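Local coordinates for protein Fe(2+) transporter FeoB (Legionella pneumophila, PDB 3IBY) that probably takes up ferrous iron across the bacterial inner membrane in a GTP-driven process, its cytosolic G domain binding the nucleotide, at residues T15-A20 and I146-N151; L82-I87 and L109-V114; D92-E97 and M120-H125. All blocks are in the same frame, centred on the assembly; numbering follows the deposited sequence.

Contact 1. Residues T15-A20 and I146-N151; sequences TTLFNA and IQAHKN
In the G domain, T16, L17 and A20 of helix 14-22, which follows the P-loop, pack against A148 and its neighbours in the loop I146-N151, which holds part of the predicted GTP site. A148 is the centre of the contact: its CB lies 3.8 Å from L17 CA and the same distance from T16 CG2. That T16 methyl stands anti to its own backbone N (chi1 -58° for OG1), which aims it at the backbone of the loop, where T16 CG2 comes within 3.4 Å of H149 N. Deeper in, the side chains of L17 and I146 cross at about a right angle, with L17 CD1 4.0 Å from I146 CD1. One helical turn on from T16, A20 CB rests 4.2 Å from A148 O. Helix 154-162 covers the same flank through I154 and L157, which touch L17. Two polar atoms of the loop have partners outside the contact: A148 N bonds to N118 OD1, and H149 NE2 to D121 OD2. Mainly carbon atoms touch, so the helix and the predicted GTP-binding residues Q147-H149 are joined chiefly by van der Waals packing, while the bonds to N118 and D121 probably help to place the loop.

Contact 2. Residues L82-I87 and L109-V114; sequences LEYDCI and LGKPVV
Two torsions bring Y84 and K111 together: the tyrosine ring sits between its backbone N and carbonyl carbon (chi1 59°), and the lysine chain bends at chi2 (106°), and again at chi4, to lie over one face of that ring. K111 CG approaches the rim of the ring at Y84 CE2, 3.4 Å away, and CE stands farther along above the same face in a CH-pi contact. The ammonium group continues past the ring to the main chain, where K111 NZ donates to Y84 O across 2.6 Å, nearly in line with the carbonyl bond. The same nitrogen lies 5.0 Å from the ring centroid, a long cation-pi contact secondary to the bond. The Y84 hydroxyl is fixed by V79 O and touches L109 CD1 at 3.6 Å.

Beyond this clasp the strands begin to pair. I87 N donates to P112 O at 2.7 Å, and I87 O receives V114 N at 2.9 Å, so that I87 brackets V113 in the manner of a parallel bridge; V113 CA adds a CA-H...O contact to I87 O. I87 and V113 extend their side chains to one face of the sheet, where I87 CD1 meets L109 CD1 at 3.8 Å and V113 CG2 at 4.1 Å. C86 packs instead on the proline ring, with C164 touching both. Paired parallel strands 86-92 and 113-118, joined through helix 96-106, form a beta-alpha-beta crossover, the repeating unit of the P-loop GTPase fold, here seen where its two strands start.

Contact 3. Residues D92-E97 and M120-H125; sequences DACHLE and MDIAEH
A93 and C94 make the first shell, pressing from the end of strand 86-92 against the short helix M120-H125. The two alanine methyls meet obliquely, A93 CB lying 3.7 Å from A123 CB. M120 flanks that pair: its CB leads away from the other segment, but its chain folds at chi2 (-61°) and chi3 (-71°), carrying SD back to 4.0 Å from A93 CB. On another flank, away from the M120 sulfur, C94 sets its thiol sulfur against the helix backbone: C94 SG is 3.5 Å from A123 N and 3.8 Å from I122 CB. The small side chains of A93 and A123 are consistent with this close approach, the CA atoms of C94 and A123 being 5.2 Å apart.

A second shell shapes the A93-C94 turn. D92 OD1 accepts the backbone N of C94 at 2.9 Å, closing an Asx turn, although the donor lies above the carboxylate plane. D92 O takes H95 N, and D92 OD2 receives only a weak bond from H95 ND1 at 3.4 Å. These bonds hold the turn and so probably help to place C94, whose own first torsion then directs the sulfur. The backbone of A93 is bonded to N118 of the predicted GTP-binding site N118-D121, probably the base-recognition motif as in related GTPases.

Farther out, H95 occupies the N-cap position of helix 96-106, which L96 and E97 press against the long helix 234-253, E97 OE1 bonding H247 ND1. The contact thus lies where strands 86-92 and 113-118 have ended and their following helices begin.

Overall arrangement
Contacts 1 and 3 are neighbours, their centres 14 Å apart, and both hold residues of the predicted GTP site. They touch directly: H149 NE2 and D121 OD2 lie 2.6 Å apart, a probable hydrogen bond between the predicted GTP-binding helix start at M120-D121 and the loop Q147-H149, and I146 O packs on M120 CG. Contact 2 stands apart, its centre about 21 Å from that of contact 1 and 25 Å from that of contact 3, with nearest atoms about 8 and 11 Å away. It joins the start of strands 86-92 and 113-118, whose far ends lead into contact 3, so the central sheet connects the distant pairing with the predicted GTP site.

Contact 1. Residues T15-A20 and I146-N151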
loop_
_atom_site.group_PDB
_atom_site.type_symbol
_atom_site.label_atom_id
_atom_site.label_comp_id
_atom_site.label_asym_id
_atom_site.label_seq_id
_atom_site.Cartn_x
_atom_site.Cartn_y
_atom_site.Cartn_z
ATOM N N THR A 15 -8.113 12.267 0.431
ATOM C CA THR A 15 -8.489 13.265 1.397
ATOM C C THR A 15 -9.983 13.296 1.573
ATOM O O THR A 15 -10.481 13.411 2.675
ATOM C CB THR A 15 -8.006 14.638 0.936
ATOM O OG1 THR A 15 -6.588 14.684 1.068
ATOM C CG2 THR A 15 -8.611 15.767 1.761
ATOM N N THR A 16 -10.708 13.198 0.474
ATOM C CA THR A 16 -12.148 13.095 0.547
ATOM C C THR A 16 -12.571 11.897 1.386
ATOM O O THR A 16 -13.496 12.010 2.171
ATOM C CB THR A 16 -12.727 13.037 -0.867
ATOM O OG1 THR A 16 -12.299 14.216 -1.546
ATOM C CG2 THR A 16 -14.263 12.968 -0.889
ATOM N N LEU A 17 -11.899 10.752 1.258
ATOM C CA LEU A 17 -12.284 9.582 2.093
ATOM C C LEU A 17 -11.988 9.860 3.539
ATOM O O LEU A 17 -12.777 9.559 4.434
ATOM C CB LEU A 17 -11.586 8.312 1.652
ATOM C CG LEU A 17 -11.972 7.127 2.548
ATOM C CD1 LEU A 17 -13.484 6.900 2.662
ATOM C CD2 LEU A 17 -11.271 5.916 1.999
ATOM N N PHE A 18 -10.838 10.484 3.752
ATOM C CA PHE A 18 -10.454 10.928 5.052
ATOM C C PHE A 18 -11.528 11.768 5.655
ATOM O O PHE A 18 -11.815 11.607 6.828
ATOM C CB PHE A 18 -9.195 11.746 5.000
ATOM C CG PHE A 18 -8.718 12.161 6.357
ATOM C CD1 PHE A 18 -8.127 11.216 7.208
ATOM C CD2 PHE A 18 -8.904 13.457 6.802
ATOM C CE1 PHE A 18 -7.671 11.572 8.481
ATOM C CE2 PHE A 18 -8.471 13.854 8.100
ATOM C CZ PHE A 18 -7.833 12.919 8.943
ATOM N N ASN A 19 -12.087 12.690 4.883
ATOM C CA ASN A 19 -13.108 13.595 5.419
ATOM C C ASN A 19 -14.424 12.839 5.697
ATOM O O ASN A 19 -15.136 13.100 6.676
ATOM C CB ASN A 19 -13.391 14.739 4.465
ATOM C CG ASN A 19 -12.238 15.699 4.318
ATOM O OD1 ASN A 19 -11.403 15.851 5.192
ATOM N ND2 ASN A 19 -12.199 16.363 3.177
ATOM N N ALA A 20 -14.724 11.908 4.808
ATOM C CA ALA A 20 -15.917 11.156 4.885
ATOM C C ALA A 20 -15.892 10.325 6.188
ATOM O O ALA A 20 -16.892 10.252 6.915
ATOM C CB ALA A 20 -16.015 10.281 3.673
ATOM N N ILE A 146 -16.531 2.215 -3.393
ATOM C CA ILE A 146 -17.086 3.448 -2.793
ATOM C C ILE A 146 -17.149 4.669 -3.736
ATOM O O ILE A 146 -16.645 4.655 -4.861
ATOM C CB ILE A 146 -16.262 3.886 -1.548
ATOM C CG1 ILE A 146 -14.824 4.302 -1.942
ATOM C CG2 ILE A 146 -16.228 2.772 -0.495
ATOM C CD1 ILE A 146 -14.084 5.116 -0.896
ATOM N N GLN A 147 -17.795 5.726 -3.251
ATOM C CA GLN A 147 -17.731 7.062 -3.857
ATOM C C GLN A 147 -17.658 8.048 -2.701
ATOM O O GLN A 147 -18.674 8.449 -2.120
ATOM C CB GLN A 147 -18.945 7.355 -4.716
ATOM C CG GLN A 147 -19.229 6.345 -5.800
ATOM C CD GLN A 147 -20.533 6.622 -6.508
ATOM O OE1 GLN A 147 -21.228 5.708 -6.908
ATOM N NE2 GLN A 147 -20.880 7.879 -6.626
ATOM N N ALA A 148 -16.428 8.371 -2.333
ATOM C CA ALA A 148 -16.171 9.023 -1.086
ATOM C C ALA A 148 -16.844 10.364 -1.144
ATOM O O ALA A 148 -17.489 10.792 -0.187
ATOM C CB ALA A 148 -14.668 9.174 -0.885
ATOM N N HIS A 149 -16.686 11.030 -2.285
ATOM C CA HIS A 149 -17.303 12.358 -2.517
ATOM C C HIS A 149 -18.830 12.385 -2.312
ATOM O O HIS A 149 -19.414 13.439 -2.128
ATOM C CB HIS A 149 -16.906 12.927 -3.911
ATOM C CG HIS A 149 -17.151 11.987 -5.052
ATOM N ND1 HIS A 149 -16.641 10.709 -5.091
ATOM C CD2 HIS A 149 -17.849 12.145 -6.200
ATOM C CE1 HIS A 149 -17.020 10.121 -6.211
ATOM N NE2 HIS A 149 -17.770 10.965 -6.895
ATOM N N LYS A 150 -19.455 11.220 -2.354
ATOM C CA LYS A 150 -20.895 11.104 -2.261
ATOM C C LYS A 150 -21.314 10.207 -1.098
ATOM O O LYS A 150 -22.483 9.908 -0.941
ATOM C CB LYS A 150 -21.424 10.571 -3.594
ATOM C CG LYS A 150 -21.348 11.582 -4.743
ATOM C CD LYS A 150 -21.466 10.922 -6.133
ATOM C CE LYS A 150 -22.743 10.166 -6.313
ATOM N NZ LYS A 150 -22.946 9.717 -7.709
ATOM N N ASN A 151 -20.352 9.801 -0.269
ATOM C CA ASN A 151 -20.593 8.926 0.891
ATOM C C ASN A 151 -21.127 7.529 0.580
ATOM O O ASN A 151 -21.584 6.826 1.470
ATOM C CB ASN A 151 -21.487 9.628 1.902
ATOM C CG ASN A 151 -20.694 10.229 3.032
ATOM O OD1 ASN A 151 -20.164 9.498 3.888
ATOM N ND2 ASN A 151 -20.588 11.566 3.048
#

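Contact 2. Residues L82-I87 and L109-V114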
loop_
_atom_site.group_PDB
_atom_site.type_symbol
_atom_site.label_atom_id
_atom_site.label_comp_id
_atom_site.label_asym_id
_atom_site.label_seq_id
_atom_site.Cartn_x
_atom_site.Cartn_y
_atom_site.Cartn_z
ATOM N N LEU A 82 5.437 3.685 12.463
ATOM C CA LEU A 82 4.251 3.868 13.269
ATOM C C LEU A 82 3.694 2.534 13.757
ATOM O O LEU A 82 3.927 1.460 13.215
ATOM C CB LEU A 82 3.158 4.648 12.508
ATOM C CG LEU A 82 3.368 6.146 12.137
ATOM C CD1 LEU A 82 2.246 6.590 11.213
ATOM C CD2 LEU A 82 3.547 7.184 13.348
ATOM N N GLU A 83 2.935 2.665 14.820
ATOM C CA GLU A 83 2.213 1.589 15.386
ATOM C C GLU A 83 0.837 1.653 14.835
ATOM O O GLU A 83 0.078 2.483 15.256
ATOM C CB GLU A 83 2.140 1.843 16.862
ATOM C CG GLU A 83 3.424 1.629 17.532
ATOM C CD GLU A 83 3.699 0.162 17.729
ATOM O OE1 GLU A 83 2.754 -0.528 18.190
ATOM O OE2 GLU A 83 4.842 -0.301 17.426
ATOM N N TYR A 84 0.494 0.753 13.940
ATOM C CA TYR A 84 -0.818 0.703 13.343
ATOM C C TYR A 84 -1.318 -0.737 13.205
ATOM O O TYR A 84 -0.527 -1.675 13.076
ATOM C CB TYR A 84 -0.745 1.384 11.977
ATOM C CG TYR A 84 0.234 0.788 10.973
ATOM C CD1 TYR A 84 1.580 1.196 10.930
ATOM C CD2 TYR A 84 -0.184 -0.154 10.046
ATOM C CE1 TYR A 84 2.470 0.658 10.000
ATOM C CE2 TYR A 84 0.699 -0.685 9.116
ATOM C CZ TYR A 84 2.020 -0.285 9.107
ATOM O OH TYR A 84 2.869 -0.835 8.177
ATOM N N ASP A 85 -2.637 -0.907 13.221
ATOM C CA ASP A 85 -3.254 -2.213 13.226
ATOM C C ASP A 85 -3.643 -2.619 11.830
ATOM O O ASP A 85 -3.648 -3.804 11.521
ATOM C CB ASP A 85 -4.493 -2.236 14.141
ATOM C CG ASP A 85 -4.155 -1.892 15.570
ATOM O OD1 ASP A 85 -3.301 -2.614 16.140
ATOM O OD2 ASP A 85 -4.715 -0.891 16.095
ATOM N N CYS A 86 -4.001 -1.663 10.986
ATOM C CA CYS A 86 -4.311 -2.025 9.589
ATOM C C CYS A 86 -4.144 -0.869 8.612
ATOM O O CYS A 86 -3.976 0.284 9.045
ATOM C CB CYS A 86 -5.741 -2.537 9.515
ATOM S SG CYS A 86 -6.799 -1.278 10.128
ATOM N N ILE A 87 -4.190 -1.178 7.311
ATOM C CA ILE A 87 -4.117 -0.143 6.248
ATOM C C ILE A 87 -5.367 -0.123 5.404
ATOM O O ILE A 87 -5.905 -1.170 5.028
ATOM C CB ILE A 87 -2.935 -0.366 5.295
ATOM C CG1 ILE A 87 -1.609 -0.232 6.045
ATOM C CG2 ILE A 87 -2.953 0.616 4.142
ATOM C CD1 ILE A 87 -0.523 -1.225 5.507
ATOM N N LEU A 109 4.109 -5.906 3.657
ATOM C CA LEU A 109 4.316 -5.577 5.088
ATOM C C LEU A 109 3.812 -6.678 6.060
ATOM O O LEU A 109 4.228 -6.768 7.199
ATOM C CB LEU A 109 3.620 -4.257 5.449
ATOM C CG LEU A 109 4.202 -3.008 4.799
ATOM C CD1 LEU A 109 3.158 -1.886 4.711
ATOM C CD2 LEU A 109 5.458 -2.531 5.524
ATOM N N GLY A 110 2.882 -7.499 5.627
ATOM C CA GLY A 110 2.292 -8.462 6.537
ATOM C C GLY A 110 1.371 -7.833 7.560
ATOM O O GLY A 110 1.081 -8.421 8.586
ATOM N N LYS A 111 0.889 -6.651 7.266
ATOM C CA LYS A 111 -0.053 -5.990 8.115
ATOM C C LYS A 111 -1.357 -6.073 7.324
ATOM O O LYS A 111 -1.304 -6.074 6.086
ATOM C CB LYS A 111 0.390 -4.517 8.307
ATOM C CG LYS A 111 0.371 -4.016 9.762
ATOM C CD LYS A 111 1.759 -3.887 10.352
ATOM C CE LYS A 111 1.700 -3.559 11.834
ATOM N NZ LYS A 111 0.431 -4.037 12.461
ATOM N N PRO A 112 -2.516 -6.112 8.001
ATOM C CA PRO A 112 -3.861 -6.123 7.368
ATOM C C PRO A 112 -4.144 -4.958 6.421
ATOM O O PRO A 112 -3.871 -3.816 6.771
ATOM C CB PRO A 112 -4.832 -5.996 8.552
ATOM C CG PRO A 112 -4.079 -6.523 9.743
ATOM C CD PRO A 112 -2.598 -6.200 9.468
ATOM N N VAL A 113 -4.698 -5.242 5.245
ATOM C CA VAL A 113 -5.073 -4.213 4.305
ATOM C C VAL A 113 -6.480 -4.488 3.849
ATOM O O VAL A 113 -6.865 -5.630 3.693
ATOM C CB VAL A 113 -4.159 -4.142 3.041
ATOM C CG1 VAL A 113 -4.531 -2.971 2.147
ATOM C CG2 VAL A 113 -2.708 -4.038 3.437
ATOM N N VAL A 114 -7.235 -3.405 3.659
ATOM C CA VAL A 114 -8.559 -3.408 3.068
ATOM C C VAL A 114 -8.418 -2.390 1.906
ATOM O O VAL A 114 -7.761 -1.359 2.078
ATOM C CB VAL A 114 -9.606 -2.933 4.102
ATOM C CG1 VAL A 114 -9.158 -1.614 4.701
ATOM C CG2 VAL A 114 -10.964 -2.749 3.461
#

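Contact 3. Residues D92-E97 and M120-H125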
loop_
_atom_site.group_PDB
_atom_site.type_symbol
_atom_site.label_atom_id
_atom_site.label_comp_id
_atom_site.label_asym_id
_atom_site.label_seq_id
_atom_site.Cartn_x
_atom_site.Cartn_y
_atom_site.Cartn_z
ATOM N N ASP A 92 -7.931 4.454 -6.945
ATOM C CA ASP A 92 -8.762 5.145 -7.940
ATOM C C ASP A 92 -9.132 4.139 -9.026
ATOM O O ASP A 92 -8.274 3.707 -9.765
ATOM C CB ASP A 92 -8.004 6.339 -8.561
ATOM C CG ASP A 92 -8.863 7.137 -9.577
ATOM O OD1 ASP A 92 -9.945 6.631 -9.928
ATOM O OD2 ASP A 92 -8.477 8.261 -10.031
ATOM N N ALA A 93 -10.420 3.820 -9.162
ATOM C CA ALA A 93 -10.899 2.827 -10.167
ATOM C C ALA A 93 -10.459 3.150 -11.582
ATOM O O ALA A 93 -10.296 2.279 -12.425
ATOM C CB ALA A 93 -12.396 2.684 -10.102
ATOM N N CYS A 94 -10.223 4.405 -11.840
ATOM C CA CYS A 94 -9.895 4.809 -13.172
ATOM C C CYS A 94 -8.418 4.578 -13.504
ATOM O O CYS A 94 -7.998 4.803 -14.636
ATOM C CB CYS A 94 -10.205 6.313 -13.341
ATOM S SG CYS A 94 -11.912 6.823 -12.950
ATOM N N HIS A 95 -7.593 4.225 -12.531
ATOM C CA HIS A 95 -6.173 4.066 -12.826
ATOM C C HIS A 95 -5.697 2.930 -12.009
ATOM O O HIS A 95 -4.724 3.075 -11.265
ATOM C CB HIS A 95 -5.387 5.330 -12.480
ATOM C CG HIS A 95 -5.814 6.522 -13.269
ATOM N ND1 HIS A 95 -6.507 7.567 -12.707
ATOM C CD2 HIS A 95 -5.709 6.806 -14.590
ATOM C CE1 HIS A 95 -6.753 8.478 -13.632
ATOM N NE2 HIS A 95 -6.284 8.039 -14.783
ATOM N N LEU A 96 -6.412 1.816 -12.148
ATOM C CA LEU A 96 -6.221 0.617 -11.371
ATOM C C LEU A 96 -4.812 0.102 -11.513
ATOM O O LEU A 96 -4.122 -0.092 -10.532
ATOM C CB LEU A 96 -7.221 -0.444 -11.827
ATOM C CG LEU A 96 -7.379 -1.656 -10.920
ATOM C CD1 LEU A 96 -7.882 -1.206 -9.529
ATOM C CD2 LEU A 96 -8.278 -2.720 -11.587
ATOM N N GLU A 97 -4.352 -0.080 -12.730
ATOM C CA GLU A 97 -3.067 -0.705 -12.926
ATOM C C GLU A 97 -1.920 0.065 -12.267
ATOM O O GLU A 97 -1.006 -0.558 -11.657
ATOM C CB GLU A 97 -2.787 -0.890 -14.399
ATOM C CG GLU A 97 -1.596 -1.777 -14.640
ATOM C CD GLU A 97 -1.506 -2.260 -16.076
ATOM O OE1 GLU A 97 -0.530 -2.969 -16.398
ATOM O OE2 GLU A 97 -2.398 -1.922 -16.872
ATOM N N MET A 120 -15.921 5.099 -8.375
ATOM C CA MET A 120 -16.670 4.136 -9.152
ATOM C C MET A 120 -17.604 4.844 -10.164
ATOM O O MET A 120 -17.963 4.255 -11.223
ATOM C CB MET A 120 -17.493 3.231 -8.230
ATOM C CG MET A 120 -16.697 2.333 -7.329
ATOM S SD MET A 120 -15.671 1.220 -8.252
ATOM C CE MET A 120 -16.830 0.058 -9.002
ATOM N N ASP A 121 -18.002 6.071 -9.828
ATOM C CA ASP A 121 -18.921 6.816 -10.662
ATOM C C ASP A 121 -18.175 7.313 -11.880
ATOM O O ASP A 121 -18.658 7.181 -13.016
ATOM C CB ASP A 121 -19.635 7.949 -9.881
ATOM C CG ASP A 121 -18.680 8.933 -9.185
ATOM O OD1 ASP A 121 -17.510 8.594 -8.856
ATOM O OD2 ASP A 121 -19.106 10.068 -8.937
ATOM N N ILE A 122 -16.963 7.830 -11.668
ATOM C CA ILE A 122 -16.155 8.352 -12.783
ATOM C C ILE A 122 -15.715 7.186 -13.638
ATOM O O ILE A 122 -15.707 7.274 -14.850
ATOM C CB ILE A 122 -14.903 9.137 -12.351
ATOM C CG1 ILE A 122 -15.232 10.182 -11.274
ATOM C CG2 ILE A 122 -14.265 9.803 -13.586
ATOM C CD1 ILE A 122 -16.165 11.271 -11.692
ATOM N N ALA A 123 -15.325 6.105 -12.975
ATOM C CA ALA A 123 -15.046 4.819 -13.616
ATOM C C ALA A 123 -16.128 4.409 -14.584
ATOM O O ALA A 123 -15.828 4.019 -15.701
ATOM C CB ALA A 123 -14.919 3.735 -12.565
ATOM N N GLU A 124 -17.383 4.463 -14.132
ATOM C CA GLU A 124 -18.529 4.069 -14.955
ATOM C C GLU A 124 -18.780 5.020 -16.133
ATOM O O GLU A 124 -19.086 4.560 -17.253
ATOM C CB GLU A 124 -19.806 3.996 -14.113
ATOM C CG GLU A 124 -21.015 3.418 -14.950
ATOM C CD GLU A 124 -22.381 3.590 -14.272
ATOM O OE1 GLU A 124 -22.570 4.543 -13.489
ATOM O OE2 GLU A 124 -23.278 2.766 -14.528
ATOM N N HIS A 125 -18.711 6.329 -15.848
ATOM C CA HIS A 125 -18.822 7.390 -16.849
ATOM C C HIS A 125 -17.805 7.211 -17.954
ATOM O O HIS A 125 -18.093 7.492 -19.107
ATOM C CB HIS A 125 -18.592 8.745 -16.190
ATOM C CG HIS A 125 -18.562 9.896 -17.148
ATOM N ND1 HIS A 125 -19.700 10.403 -17.741
ATOM C CD2 HIS A 125 -17.532 10.647 -17.601
ATOM C CE1 HIS A 125 -19.366 11.414 -18.523
ATOM N NE2 HIS A 125 -18.058 11.588 -18.445
#